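Local coordinates for alpha-acetolactate decarboxylase (PDB 5XNE), which catalyses the zinc-dependent decarboxylation of (2S)-2-acetolactate to (R)-acetoin, a step on the route from pyruvate to butane-2,3-diol, at residues 1-6 / 204-209; 7-12 / 218-223; 90-95 / 187-192; 123-128 / 142-147. All coordinates share one frame; numbering follows the deposited sequence.

How the contacts relate
Contacts 1 and 2 are consecutive along the chain and touch: strand 3-7 runs into helix 10-14, and R208 O lies 2.9 Å from S8 N, a probable hydrogen bond. Both also meet the second subunit. Contacts 3 and 4 are nested within the long loop that contact 1 closes and lie beyond the chain's centre from it, their centres about 27 and 28 Å from its own. These two meet through F188, whose CZ packs 3.6 Å from R124 CG. The zinc ion, held by H173, H175 and H186, is nearest contact 4: the R124 side chain comes within about 4 Å of it, that of F188 within about 8 Å and that of Q6 within about 10 Å.

Contact 1 (1-6 / 204-209); sequences VSQIYQ and NMNLRL
Y5 and N206 lie side by side and point the same way, ring and amide planes only 9° apart, with N206 ND2 3.5 Å from Y5 CE1. Y5 sends its ring along the neighbouring strand because CG stands anti to the backbone N (chi1 -171°), and its OH comes 3.4 Å from R208 CG. With a serine in place of Y5, CB and CG of R208 would probably lose the hydroxyl they lie against, and Y30 the ring it stacks on. Beneath these side chains, strands 3-6 and 204-208 form a parallel ladder in which I4 and Q6 each use both N-H and C=O; the R208 N to Q6 O bond, 2.8 Å, is almost straight at 178°. Strand 204-208 also pairs antiparallel with a strand of the second subunit, so the sheet continues across the dimer interface. On the face of I4, M205, Q6 and L207, Q6 CG rests 3.8 Å from L207 CD1, while Q6 OE1 hydrogen-bonds to S74 OG. The N-terminal end is looser and partly exposed: the backbone bond from N204 N to S2 O is weak. Asparagine suits position 204 because ND2 adds a second bond to S2 O, 3.2 Å long and from above the carbonyl plane, while OD1 accepts from N206 ND2 of the second subunit.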
loop_
_atom_site.group_PDB
_atom_site.type_symbol
_atom_site.label_atom_id
_atom_site.label_comp_id
_atom_site.label_asym_id
_atom_site.label_seq_id
_atom_site.Cartn_x
_atom_site.Cartn_y
_atom_site.Cartn_z
ATOM N N VAL B 1 7.366 -8.682 -12.872
ATOM C CA VAL B 1 8.005 -9.915 -12.412
ATOM C C VAL B 1 8.412 -9.826 -10.938
ATOM O O VAL B 1 8.502 -10.849 -10.254
ATOM C CB VAL B 1 9.243 -10.251 -13.261
ATOM C CG1 VAL B 1 8.828 -10.868 -14.602
ATOM C CG2 VAL B 1 10.108 -9.005 -13.463
ATOM N N SER B 2 8.656 -8.611 -10.452
ATOM C CA SER B 2 9.071 -8.417 -9.064
ATOM C C SER B 2 8.003 -7.666 -8.283
ATOM O O SER B 2 8.307 -6.903 -7.359
ATOM C CB SER B 2 10.405 -7.662 -8.980
ATOM O OG SER B 2 10.990 -7.796 -7.683
ATOM N N GLN B 3 6.745 -7.875 -8.649
ATOM C CA GLN B 3 5.677 -7.193 -7.937
ATOM C C GLN B 3 4.518 -8.108 -7.602
ATOM O O GLN B 3 4.259 -9.101 -8.295
ATOM C CB GLN B 3 5.152 -6.009 -8.752
ATOM C CG GLN B 3 4.391 -6.415 -10.008
ATOM C CD GLN B 3 3.757 -5.240 -10.734
ATOM O OE1 GLN B 3 4.111 -4.082 -10.507
ATOM N NE2 GLN B 3 2.816 -5.539 -11.623
ATOM N N ILE B 4 3.822 -7.746 -6.534
ATOM C CA ILE B 4 2.453 -8.197 -6.308
ATOM C C ILE B 4 1.543 -7.196 -7.015
ATOM O O ILE B 4 1.670 -5.984 -6.802
ATOM C CB ILE B 4 2.090 -8.250 -4.817
ATOM C CG1 ILE B 4 3.124 -9.057 -4.020
ATOM C CG2 ILE B 4 0.672 -8.790 -4.637
ATOM C CD1 ILE B 4 3.189 -10.530 -4.403
ATOM N N TYR B 5 0.651 -7.684 -7.868
ATOM C CA TYR B 5 -0.352 -6.829 -8.495
ATOM C C TYR B 5 -1.624 -6.949 -7.673
ATOM O O TYR B 5 -2.252 -8.014 -7.626
ATOM C CB TYR B 5 -0.618 -7.223 -9.953
ATOM C CG TYR B 5 -1.484 -6.230 -10.689
ATOM C CD1 TYR B 5 -0.941 -5.044 -11.158
ATOM C CD2 TYR B 5 -2.834 -6.477 -10.917
ATOM C CE1 TYR B 5 -1.706 -4.113 -11.833
ATOM C CE2 TYR B 5 -3.619 -5.544 -11.604
ATOM C CZ TYR B 5 -3.042 -4.368 -12.052
ATOM O OH TYR B 5 -3.781 -3.419 -12.731
ATOM N N GLN B 6 -1.979 -5.860 -7.002
ATOM C CA GLN B 6 -3.069 -5.846 -6.030
ATOM C C GLN B 6 -4.282 -5.106 -6.584
ATOM O O GLN B 6 -4.210 -3.903 -6.863
ATOM C CB GLN B 6 -2.593 -5.203 -4.726
ATOM C CG GLN B 6 -3.644 -5.085 -3.654
ATOM C CD GLN B 6 -4.244 -6.414 -3.294
ATOM O OE1 GLN B 6 -3.523 -7.365 -2.993
ATOM N NE2 GLN B 6 -5.573 -6.499 -3.317
ATOM N N ASN B 204 8.057 -5.224 -4.803
ATOM C CA ASN B 204 7.103 -4.190 -5.184
ATOM C C ASN B 204 5.687 -4.652 -4.922
ATOM O O ASN B 204 5.379 -5.836 -5.074
ATOM C CB ASN B 204 7.193 -3.823 -6.675
ATOM C CG ASN B 204 8.484 -3.129 -7.052
ATOM O OD1 ASN B 204 8.545 -1.891 -7.156
ATOM N ND2 ASN B 204 9.518 -3.923 -7.301
ATOM N N MET B 205 4.826 -3.718 -4.545
ATOM C CA MET B 205 3.394 -3.970 -4.573
ATOM C C MET B 205 2.754 -2.872 -5.395
ATOM O O MET B 205 2.902 -1.691 -5.055
ATOM C CB MET B 205 2.778 -3.989 -3.180
ATOM C CG MET B 205 1.263 -4.160 -3.267
ATOM S SD MET B 205 0.368 -3.533 -1.862
ATOM C CE MET B 205 0.855 -1.815 -1.862
ATOM N N ASN B 206 2.050 -3.247 -6.460
ATOM C CA ASN B 206 1.323 -2.247 -7.236
ATOM C C ASN B 206 -0.159 -2.363 -6.983
ATOM O O ASN B 206 -0.784 -3.347 -7.386
ATOM C CB ASN B 206 1.557 -2.355 -8.736
ATOM C CG ASN B 206 0.772 -1.269 -9.503
ATOM O OD1 ASN B 206 1.268 -0.175 -9.705
ATOM N ND2 ASN B 206 -0.488 -1.557 -9.844
ATOM N N LEU B 207 -0.699 -1.344 -6.329
ATOM C CA LEU B 207 -2.122 -1.272 -6.024
ATOM C C LEU B 207 -2.879 -0.584 -7.149
ATOM O O LEU B 207 -2.575 0.559 -7.495
ATOM C CB LEU B 207 -2.331 -0.519 -4.714
ATOM C CG LEU B 207 -3.773 -0.183 -4.351
ATOM C CD1 LEU B 207 -4.625 -1.443 -4.185
ATOM C CD2 LEU B 207 -3.798 0.653 -3.082
ATOM N N ARG B 208 -3.855 -1.290 -7.716
ATOM C CA ARG B 208 -4.723 -0.736 -8.760
ATOM C C ARG B 208 -6.116 -0.486 -8.198
ATOM O O ARG B 208 -6.772 -1.406 -7.716
ATOM C CB ARG B 208 -4.788 -1.693 -9.945
ATOM C CG ARG B 208 -5.859 -1.366 -10.974
ATOM C CD ARG B 208 -5.630 -0.012 -11.630
ATOM N NE ARG B 208 -6.245 0.019 -12.956
ATOM C CZ ARG B 208 -7.549 0.143 -13.180
ATOM N NH1 ARG B 208 -8.392 0.249 -12.169
ATOM N NH2 ARG B 208 -8.016 0.153 -14.423
ATOM N N LEU B 209 -6.559 0.764 -8.236
ATOM C CA LEU B 209 -7.894 1.108 -7.739
ATOM C C LEU B 209 -8.925 1.030 -8.861
ATOM O O LEU B 209 -8.649 1.430 -9.986
ATOM C CB LEU B 209 -7.884 2.514 -7.134
ATOM C CG LEU B 209 -6.758 2.714 -6.105
ATOM C CD1 LEU B 209 -6.686 4.177 -5.655
ATOM C CD2 LEU B 209 -6.997 1.757 -4.949
#

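Contact 2 (7-12 / 218-223); sequences VSTMTS and ANLDNP
L220 reaches the first turn of helix 10-14 with one methyl, CD2, which sits 3.5 Å from S12 CA and 3.6 Å from T11 O. The same methyl meets the T11 side chain at OG1 and the S12 side chain at CB, the latter 4.0 Å away. The other methyl of L220, CD1, makes only a distant approach to T9 OG1, at 4.3 Å. A leucine suits this place because its branched end puts one methyl against the short T11 and S12, with the other turned toward T9. Polar linkage is left to a water, which donates to L220 O at a short 2.5 Å and also bonds to T11 OG1, so it probably helps tie the loop to the helix. The turn is capped by T9, the N-cap residue: its OG1 accepts from S12 N at 3.0 Å, alongside a weak bond from the same N-H to T9 O. T9 can do this because its hydroxyl lies between the backbone N and the carbonyl carbon (chi1 76°). Further out, F215 of helix 213-217 packs on both L220 and S12, and F225 of helix 225-232 touches T11. The second subunit adds Y163 against T9 and T11, and its N107 ND2 bonds to A218 O.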
loop_
_atom_site.group_PDB
_atom_site.type_symbol
_atom_site.label_atom_id
_atom_site.label_comp_id
_atom_site.label_asym_id
_atom_site.label_seq_id
_atom_site.Cartn_x
_atom_site.Cartn_y
_atom_site.Cartn_z
ATOM N N VAL B 7 -5.389 -5.830 -6.752
ATOM C CA VAL B 7 -6.625 -5.244 -7.266
ATOM C C VAL B 7 -7.498 -4.801 -6.087
ATOM O O VAL B 7 -8.021 -5.628 -5.334
ATOM C CB VAL B 7 -7.379 -6.251 -8.164
ATOM C CG1 VAL B 7 -8.770 -5.730 -8.522
ATOM C CG2 VAL B 7 -6.577 -6.528 -9.432
ATOM N N SER B 8 -7.593 -3.476 -5.919
ATOM C CA SER B 8 -8.390 -2.809 -4.879
ATOM C C SER B 8 -7.972 -3.175 -3.448
ATOM O O SER B 8 -6.873 -3.714 -3.231
ATOM C CB SER B 8 -9.886 -3.106 -5.077
ATOM O OG SER B 8 -10.689 -2.169 -4.361
ATOM N N THR B 9 -8.824 -2.853 -2.475
ATOM C CA THR B 9 -8.446 -2.994 -1.069
ATOM C C THR B 9 -9.391 -3.872 -0.274
ATOM O O THR B 9 -10.593 -3.968 -0.566
ATOM C CB THR B 9 -8.373 -1.624 -0.336
ATOM O OG1 THR B 9 -9.705 -1.148 -0.062
ATOM C CG2 THR B 9 -7.606 -0.607 -1.168
ATOM N N MET B 10 -8.850 -4.490 0.769
ATOM C CA MET B 10 -9.661 -5.312 1.645
ATOM C C MET B 10 -10.693 -4.457 2.372
ATOM O O MET B 10 -11.816 -4.899 2.600
ATOM C CB MET B 10 -8.783 -6.062 2.660
ATOM C CG MET B 10 -9.554 -6.999 3.554
ATOM S SD MET B 10 -10.280 -8.353 2.605
ATOM C CE MET B 10 -11.257 -9.162 3.866
ATOM N N THR B 11 -10.329 -3.226 2.704
ATOM C CA THR B 11 -11.298 -2.391 3.407
ATOM C C THR B 11 -12.491 -2.010 2.522
ATOM O O THR B 11 -13.590 -1.784 3.046
ATOM C CB THR B 11 -10.659 -1.136 3.964
ATOM O OG1 THR B 11 -10.038 -0.402 2.905
ATOM C CG2 THR B 11 -9.624 -1.506 5.048
ATOM N N SER B 12 -12.309 -1.954 1.202
ATOM C CA SER B 12 -13.461 -1.732 0.316
ATOM C C SER B 12 -14.381 -2.946 0.324
ATOM O O SER B 12 -15.621 -2.809 0.338
ATOM C CB SER B 12 -13.004 -1.389 -1.113
ATOM O OG SER B 12 -14.115 -1.090 -1.969
ATOM N N ALA B 218 -17.315 4.691 -1.651
ATOM C CA ALA B 218 -17.224 3.824 -0.477
ATOM C C ALA B 218 -16.704 4.552 0.759
ATOM O O ALA B 218 -15.925 5.505 0.661
ATOM C CB ALA B 218 -16.334 2.621 -0.769
ATOM N N ASN B 219 -17.123 4.064 1.925
ATOM C CA ASN B 219 -16.607 4.558 3.196
ATOM C C ASN B 219 -15.488 3.649 3.680
ATOM O O ASN B 219 -15.727 2.532 4.148
ATOM C CB ASN B 219 -17.727 4.647 4.233
ATOM C CG ASN B 219 -17.237 5.138 5.578
ATOM O OD1 ASN B 219 -16.270 5.899 5.663
ATOM N ND2 ASN B 219 -17.904 4.704 6.643
ATOM N N LEU B 220 -14.254 4.124 3.549
ATOM C CA LEU B 220 -13.096 3.304 3.861
ATOM C C LEU B 220 -12.401 3.806 5.113
ATOM O O LEU B 220 -11.208 3.563 5.319
ATOM C CB LEU B 220 -12.121 3.288 2.686
ATOM C CG LEU B 220 -12.717 2.809 1.363
ATOM C CD1 LEU B 220 -11.645 2.659 0.299
ATOM C CD2 LEU B 220 -13.446 1.492 1.573
ATOM N N ASP B 221 -13.144 4.520 5.949
ATOM C CA ASP B 221 -12.555 5.051 7.167
ATOM C C ASP B 221 -13.177 4.387 8.388
ATOM O O ASP B 221 -13.808 5.030 9.227
ATOM C CB ASP B 221 -12.695 6.574 7.208
ATOM C CG ASP B 221 -11.850 7.260 6.131
ATOM O OD1 ASP B 221 -10.618 7.025 6.097
ATOM O OD2 ASP B 221 -12.411 8.030 5.316
ATOM N N ASN B 222 -12.985 3.074 8.453
ATOM C CA ASN B 222 -13.355 2.254 9.600
ATOM C C ASN B 222 -12.153 2.061 10.523
ATOM O O ASN B 222 -11.260 1.273 10.222
ATOM C CB ASN B 222 -13.886 0.903 9.116
ATOM C CG ASN B 222 -14.170 -0.090 10.246
ATOM O OD1 ASN B 222 -14.094 0.227 11.436
ATOM N ND2 ASN B 222 -14.496 -1.317 9.857
ATOM N N PRO B 223 -12.144 2.763 11.665
ATOM C CA PRO B 223 -11.049 2.657 12.631
ATOM C C PRO B 223 -10.850 1.224 13.128
ATOM O O PRO B 223 -9.797 0.909 13.675
ATOM C CB PRO B 223 -11.506 3.572 13.776
ATOM C CG PRO B 223 -12.979 3.537 13.682
ATOM C CD PRO B 223 -13.276 3.527 12.213
HETATM O O HOH W 1 -9.652 1.727 4.681
#

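Contact 3 (90-95 / 187-192); sequences MTREDF and VFDYVL
M90 and L192 form an antiparallel hydrogen-bonded pair, joined by L192 N to M90 O at 2.8 Å and M90 N to L192 O at 3.0 Å, and T91 and V191 follow as a non-hydrogen-bonded pair. Segment 90-95 then leaves the sheet and enters helix 92-100, with T91 as N-cap and partner of D94 in a capping box, although the return bond from T91 N is weak and the hydroxyl's exact position uncertain. R92, in the first turn, lies across Y190 at about a right angle: its CB stands 3.9 Å from the ring centroid and 11° off the normal, a CH-pi contact over the face. The Y190 ring is brought under the arginine because its CG sits between the backbone N and the carbonyl carbon (chi1 54°), and its OH hydrogen-bonds to E96 OE2. F95 places CD2 at the edge of that ring, 4.0 Å from Y190 CE2, and packs CD1 on L192 CD1 at 3.5 Å; I112 and I114 extend this apolar cluster. Arginine suits its site because its aliphatic part can cover the tyrosine while its head reaches D189, which follows F188 in a classic beta bulge opposite Q122. R92 NE meets D189 OD1 at 3.3 Å, near the guanidinium plane but from above the carboxylate plane. E96 forms a salt bridge with NH1, whereas E93, well out of the guanidinium plane, pairs by charge alone. The arginine thus probably offsets repulsion among the acidic groups of the helix start and facing strand.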
loop_
_atom_site.group_PDB
_atom_site.type_symbol
_atom_site.label_atom_id
_atom_site.label_comp_id
_atom_site.label_asym_id
_atom_site.label_seq_id
_atom_site.Cartn_x
_atom_site.Cartn_y
_atom_site.Cartn_z
ATOM N N MET B 90 2.411 -31.690 10.519
ATOM C CA MET B 90 2.725 -30.354 11.009
ATOM C C MET B 90 1.482 -29.468 11.000
ATOM O O MET B 90 0.781 -29.389 9.990
ATOM C CB MET B 90 3.829 -29.729 10.164
ATOM C CG MET B 90 4.522 -28.612 10.864
ATOM S SD MET B 90 5.711 -27.695 9.884
ATOM C CE MET B 90 6.967 -28.947 9.633
ATOM N N THR B 91 1.206 -28.818 12.128
ATOM C CA THR B 91 0.020 -27.983 12.258
ATOM C C THR B 91 0.233 -26.643 11.553
ATOM O O THR B 91 1.359 -26.290 11.222
ATOM C CB THR B 91 -0.341 -27.721 13.725
ATOM O OG1 THR B 91 0.686 -26.936 14.341
ATOM C CG2 THR B 91 -0.498 -29.035 14.482
ATOM N N ARG B 92 -0.856 -25.914 11.325
ATOM C CA ARG B 92 -0.768 -24.579 10.742
ATOM C C ARG B 92 0.154 -23.703 11.579
ATOM O O ARG B 92 1.049 -23.046 11.044
ATOM C CB ARG B 92 -2.148 -23.936 10.634
ATOM C CG ARG B 92 -2.095 -22.454 10.255
ATOM C CD ARG B 92 -3.473 -21.824 10.215
ATOM N NE ARG B 92 -4.085 -21.738 11.539
ATOM C CZ ARG B 92 -3.808 -20.790 12.428
ATOM N NH1 ARG B 92 -2.926 -19.840 12.140
ATOM N NH2 ARG B 92 -4.412 -20.792 13.606
ATOM N N GLU B 93 -0.062 -23.717 12.894
ATOM C CA GLU B 93 0.731 -22.912 13.819
ATOM C C GLU B 93 2.201 -23.282 13.728
ATOM O O GLU B 93 3.050 -22.397 13.651
ATOM C CB GLU B 93 0.233 -23.078 15.258
ATOM C CG GLU B 93 -1.170 -22.550 15.500
ATOM C CD GLU B 93 -2.257 -23.528 15.065
ATOM O OE1 GLU B 93 -1.926 -24.596 14.497
ATOM O OE2 GLU B 93 -3.449 -23.225 15.291
ATOM N N ASP B 94 2.491 -24.584 13.736
ATOM C CA ASP B 94 3.854 -25.077 13.519
ATOM C C ASP B 94 4.421 -24.460 12.257
ATOM O O ASP B 94 5.456 -23.798 12.266
ATOM C CB ASP B 94 3.928 -26.601 13.330
ATOM C CG ASP B 94 3.499 -27.409 14.540
ATOM O OD1 ASP B 94 3.155 -26.818 15.582
ATOM O OD2 ASP B 94 3.533 -28.669 14.442
ATOM N N PHE B 95 3.731 -24.731 11.156
ATOM C CA PHE B 95 4.195 -24.361 9.832
ATOM C C PHE B 95 4.391 -22.858 9.685
ATOM O O PHE B 95 5.419 -22.414 9.183
ATOM C CB PHE B 95 3.208 -24.861 8.771
ATOM C CG PHE B 95 3.592 -24.495 7.363
ATOM C CD1 PHE B 95 4.611 -25.166 6.709
ATOM C CD2 PHE B 95 2.929 -23.474 6.692
ATOM C CE1 PHE B 95 4.966 -24.827 5.409
ATOM C CE2 PHE B 95 3.278 -23.129 5.398
ATOM C CZ PHE B 95 4.293 -23.802 4.753
ATOM N N VAL B 187 -8.722 -20.658 3.101
ATOM C CA VAL B 187 -8.254 -21.524 4.184
ATOM C C VAL B 187 -8.354 -20.875 5.566
ATOM O O VAL B 187 -7.838 -19.777 5.775
ATOM C CB VAL B 187 -6.793 -21.943 3.923
ATOM C CG1 VAL B 187 -6.222 -22.723 5.116
ATOM C CG2 VAL B 187 -6.723 -22.774 2.657
ATOM N N PHE B 188 -9.007 -21.573 6.503
ATOM C CA PHE B 188 -9.050 -21.184 7.918
ATOM C C PHE B 188 -7.968 -21.899 8.739
ATOM O O PHE B 188 -7.403 -21.332 9.676
ATOM C CB PHE B 188 -10.408 -21.518 8.551
ATOM C CG PHE B 188 -11.519 -20.581 8.185
ATOM C CD1 PHE B 188 -11.277 -19.236 7.950
ATOM C CD2 PHE B 188 -12.821 -21.053 8.089
ATOM C CE1 PHE B 188 -12.320 -18.374 7.624
ATOM C CE2 PHE B 188 -13.867 -20.199 7.755
ATOM C CZ PHE B 188 -13.613 -18.857 7.523
ATOM N N ASP B 189 -7.721 -23.163 8.405
ATOM C CA ASP B 189 -6.829 -24.001 9.198
ATOM C C ASP B 189 -6.387 -25.188 8.359
ATOM O O ASP B 189 -7.031 -25.528 7.365
ATOM C CB ASP B 189 -7.527 -24.465 10.484
ATOM C CG ASP B 189 -6.565 -25.085 11.488
ATOM O OD1 ASP B 189 -5.361 -24.747 11.467
ATOM O OD2 ASP B 189 -7.019 -25.914 12.304
ATOM N N TYR B 190 -5.274 -25.803 8.741
ATOM C CA TYR B 190 -4.791 -26.968 8.021
ATOM C C TYR B 190 -3.732 -27.722 8.813
ATOM O O TYR B 190 -3.070 -27.157 9.675
ATOM C CB TYR B 190 -4.227 -26.564 6.660
ATOM C CG TYR B 190 -3.160 -25.498 6.721
ATOM C CD1 TYR B 190 -3.500 -24.151 6.774
ATOM C CD2 TYR B 190 -1.816 -25.834 6.713
ATOM C CE1 TYR B 190 -2.531 -23.178 6.822
ATOM C CE2 TYR B 190 -0.833 -24.863 6.758
ATOM C CZ TYR B 190 -1.201 -23.531 6.808
ATOM O OH TYR B 190 -0.236 -22.558 6.859
ATOM N N VAL B 191 -3.600 -29.011 8.512
ATOM C CA VAL B 191 -2.517 -29.827 9.037
ATOM C C VAL B 191 -1.870 -30.540 7.867
ATOM O O VAL B 191 -2.551 -31.220 7.100
ATOM C CB VAL B 191 -3.001 -30.856 10.075
ATOM C CG1 VAL B 191 -1.833 -31.727 10.532
ATOM C CG2 VAL B 191 -3.648 -30.154 11.251
ATOM N N LEU B 192 -0.564 -30.354 7.713
ATOM C CA LEU B 192 0.178 -30.968 6.625
ATOM C C LEU B 192 0.528 -32.392 7.011
ATOM O O LEU B 192 0.939 -32.647 8.138
ATOM C CB LEU B 192 1.457 -30.183 6.305
ATOM C CG LEU B 192 1.350 -28.652 6.360
ATOM C CD1 LEU B 192 2.655 -27.985 5.986
ATOM C CD2 LEU B 192 0.266 -28.177 5.459
HETATM O O HOH W 2 -3.629 -26.435 12.923
#

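Contact 4 (123-128 / 142-147); sequences TRTVEL and TQPIFN
T123 and F146 supply the backbone ladder, an antiparallel hydrogen-bonded pair whose bonds run from F146 N to T123 O, 2.7 Å, and from T123 N to F146 O, 2.9 Å. Past the non-hydrogen-bonded pair R124 and I145, T125 N donates to P144 O at 3.2 Å; proline has no N-H to return, but its carbonyl still accepts a bond just past the end of the ladder. Among the side chains, R124 NH1 donates to Q143 OE1 at 3.2 Å and 156°, guanidinium and amide planes 37° apart. R124 bends at an unusual chi2 of 112°, away from a staggered value, with CD also close to Q143 OE1. R124 NE forms a salt bridge with E44 and NH1 bonds to T232 O, so a leucine in its place would probably leave the E44 carboxylate without its charged mate and Q143 OE1 without this donor. A long, donor-rich side chain suits this place, reaching all three partners at once about 4 Å from the bound zinc ion. Van der Waals contact is made where P144 CG lies 3.4 Å from E127 CD, and where T125 OG1 meets the F146 ring edge in plane, 3.5 Å from CE1. On the wetter side, two waters donate to E127 OE1; one of them also donates to T142 O. Strand 117-124 lies between strands 145-149 and 184-192 here: T123 OG1 bonds to G184 O, and R124 pairs through its backbone with the zinc ligand H186, which its side chain also touches.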
loop_
_atom_site.group_PDB
_atom_site.type_symbol
_atom_site.label_atom_id
_atom_site.label_comp_id
_atom_site.label_asym_id
_atom_site.label_seq_id
_atom_site.Cartn_x
_atom_site.Cartn_y
_atom_site.Cartn_z
ATOM N N THR B 123 -11.881 -24.943 5.014
ATOM C CA THR B 123 -12.088 -23.786 4.157
ATOM C C THR B 123 -13.475 -23.204 4.287
ATOM O O THR B 123 -14.384 -23.825 4.839
ATOM C CB THR B 123 -11.892 -24.130 2.674
ATOM O OG1 THR B 123 -12.966 -24.978 2.236
ATOM C CG2 THR B 123 -10.543 -24.818 2.434
ATOM N N ARG B 124 -13.612 -21.996 3.751
ATOM C CA ARG B 124 -14.902 -21.395 3.440
ATOM C C ARG B 124 -14.967 -21.033 1.963
ATOM O O ARG B 124 -13.935 -20.871 1.306
ATOM C CB ARG B 124 -15.150 -20.131 4.255
ATOM C CG ARG B 124 -14.162 -19.006 3.931
ATOM C CD ARG B 124 -14.851 -17.825 3.234
ATOM N NE ARG B 124 -13.880 -16.882 2.687
ATOM C CZ ARG B 124 -13.504 -15.802 3.356
ATOM N NH1 ARG B 124 -14.066 -15.575 4.552
ATOM N NH2 ARG B 124 -12.609 -14.949 2.846
ATOM N N THR B 125 -16.176 -20.877 1.438
ATOM C CA THR B 125 -16.345 -20.257 0.129
ATOM C C THR B 125 -17.402 -19.178 0.254
ATOM O O THR B 125 -18.560 -19.474 0.542
ATOM C CB THR B 125 -16.766 -21.253 -0.964
ATOM O OG1 THR B 125 -17.997 -21.889 -0.583
ATOM C CG2 THR B 125 -15.693 -22.312 -1.194
ATOM N N VAL B 126 -17.013 -17.925 0.063
ATOM C CA VAL B 126 -18.020 -16.861 0.024
ATOM C C VAL B 126 -18.990 -17.152 -1.119
ATOM O O VAL B 126 -18.610 -17.722 -2.151
ATOM C CB VAL B 126 -17.410 -15.449 -0.157
ATOM C CG1 VAL B 126 -16.647 -15.018 1.103
ATOM C CG2 VAL B 126 -16.534 -15.389 -1.403
ATOM N N GLU B 127 -20.249 -16.773 -0.918
ATOM C CA GLU B 127 -21.311 -17.056 -1.879
ATOM C C GLU B 127 -21.913 -15.788 -2.451
ATOM O O GLU B 127 -21.901 -14.738 -1.800
ATOM C CB GLU B 127 -22.443 -17.857 -1.234
ATOM C CG GLU B 127 -22.083 -19.229 -0.759
ATOM C CD GLU B 127 -23.305 -19.963 -0.216
ATOM O OE1 GLU B 127 -23.903 -19.475 0.767
ATOM O OE2 GLU B 127 -23.679 -21.007 -0.789
ATOM N N LEU B 128 -22.478 -15.922 -3.643
ATOM C CA LEU B 128 -23.075 -14.795 -4.358
ATOM C C LEU B 128 -24.052 -14.023 -3.474
ATOM O O LEU B 128 -24.934 -14.599 -2.832
ATOM C CB LEU B 128 -23.763 -15.289 -5.647
ATOM C CG LEU B 128 -24.361 -14.326 -6.697
ATOM C CD1 LEU B 128 -24.764 -15.073 -7.959
ATOM C CD2 LEU B 128 -25.583 -13.572 -6.203
ATOM N N THR B 142 -23.008 -16.592 7.192
ATOM C CA THR B 142 -23.646 -17.802 6.681
ATOM C C THR B 142 -22.849 -18.479 5.566
ATOM O O THR B 142 -23.421 -19.166 4.718
ATOM C CB THR B 142 -25.057 -17.512 6.143
ATOM O OG1 THR B 142 -24.973 -16.550 5.083
ATOM C CG2 THR B 142 -25.955 -16.979 7.254
ATOM N N GLN B 143 -21.535 -18.281 5.562
ATOM C CA GLN B 143 -20.683 -18.909 4.559
ATOM C C GLN B 143 -20.617 -20.424 4.770
ATOM O O GLN B 143 -20.599 -20.905 5.905
ATOM C CB GLN B 143 -19.274 -18.303 4.596
ATOM C CG GLN B 143 -18.444 -18.736 5.802
ATOM C CD GLN B 143 -17.366 -17.738 6.185
ATOM O OE1 GLN B 143 -16.858 -16.994 5.342
ATOM N NE2 GLN B 143 -17.015 -17.712 7.467
ATOM N N PRO B 144 -20.609 -21.181 3.669
ATOM C CA PRO B 144 -20.342 -22.618 3.748
ATOM C C PRO B 144 -18.923 -22.853 4.229
ATOM O O PRO B 144 -17.995 -22.182 3.763
ATOM C CB PRO B 144 -20.522 -23.093 2.305
ATOM C CG PRO B 144 -21.383 -22.061 1.690
ATOM C CD PRO B 144 -20.973 -20.770 2.307
ATOM N N ILE B 145 -18.766 -23.773 5.169
ATOM C CA ILE B 145 -17.453 -24.165 5.657
ATOM C C ILE B 145 -17.239 -25.628 5.327
ATOM O O ILE B 145 -18.120 -26.460 5.547
ATOM C CB ILE B 145 -17.314 -23.924 7.170
ATOM C CG1 ILE B 145 -17.538 -22.443 7.489
ATOM C CG2 ILE B 145 -15.942 -24.376 7.668
ATOM C CD1 ILE B 145 -17.357 -22.094 8.961
ATOM N N PHE B 146 -16.077 -25.944 4.772
ATOM C CA PHE B 146 -15.786 -27.312 4.374
ATOM C C PHE B 146 -14.635 -27.870 5.191
ATOM O O PHE B 146 -13.687 -27.157 5.532
ATOM C CB PHE B 146 -15.456 -27.384 2.881
ATOM C CG PHE B 146 -16.546 -26.860 1.990
ATOM C CD1 PHE B 146 -16.604 -25.513 1.654
ATOM C CD2 PHE B 146 -17.511 -27.717 1.476
ATOM C CE1 PHE B 146 -17.608 -25.030 0.830
ATOM C CE2 PHE B 146 -18.516 -27.243 0.652
ATOM C CZ PHE B 146 -18.567 -25.901 0.327
ATOM N N ASN B 147 -14.726 -29.155 5.517
ATOM C CA ASN B 147 -13.614 -29.847 6.159
ATOM C C ASN B 147 -13.149 -31.008 5.291
ATOM O O ASN B 147 -13.933 -31.878 4.927
ATOM C CB ASN B 147 -14.010 -30.338 7.550
ATOM C CG ASN B 147 -14.391 -29.205 8.479
ATOM O OD1 ASN B 147 -13.530 -28.491 8.991
ATOM N ND2 ASN B 147 -15.692 -29.033 8.702
HETATM O O HOH W 3 -23.411 -17.469 2.570
HETATM O O HOH W 4 -25.376 -20.603 3.061
#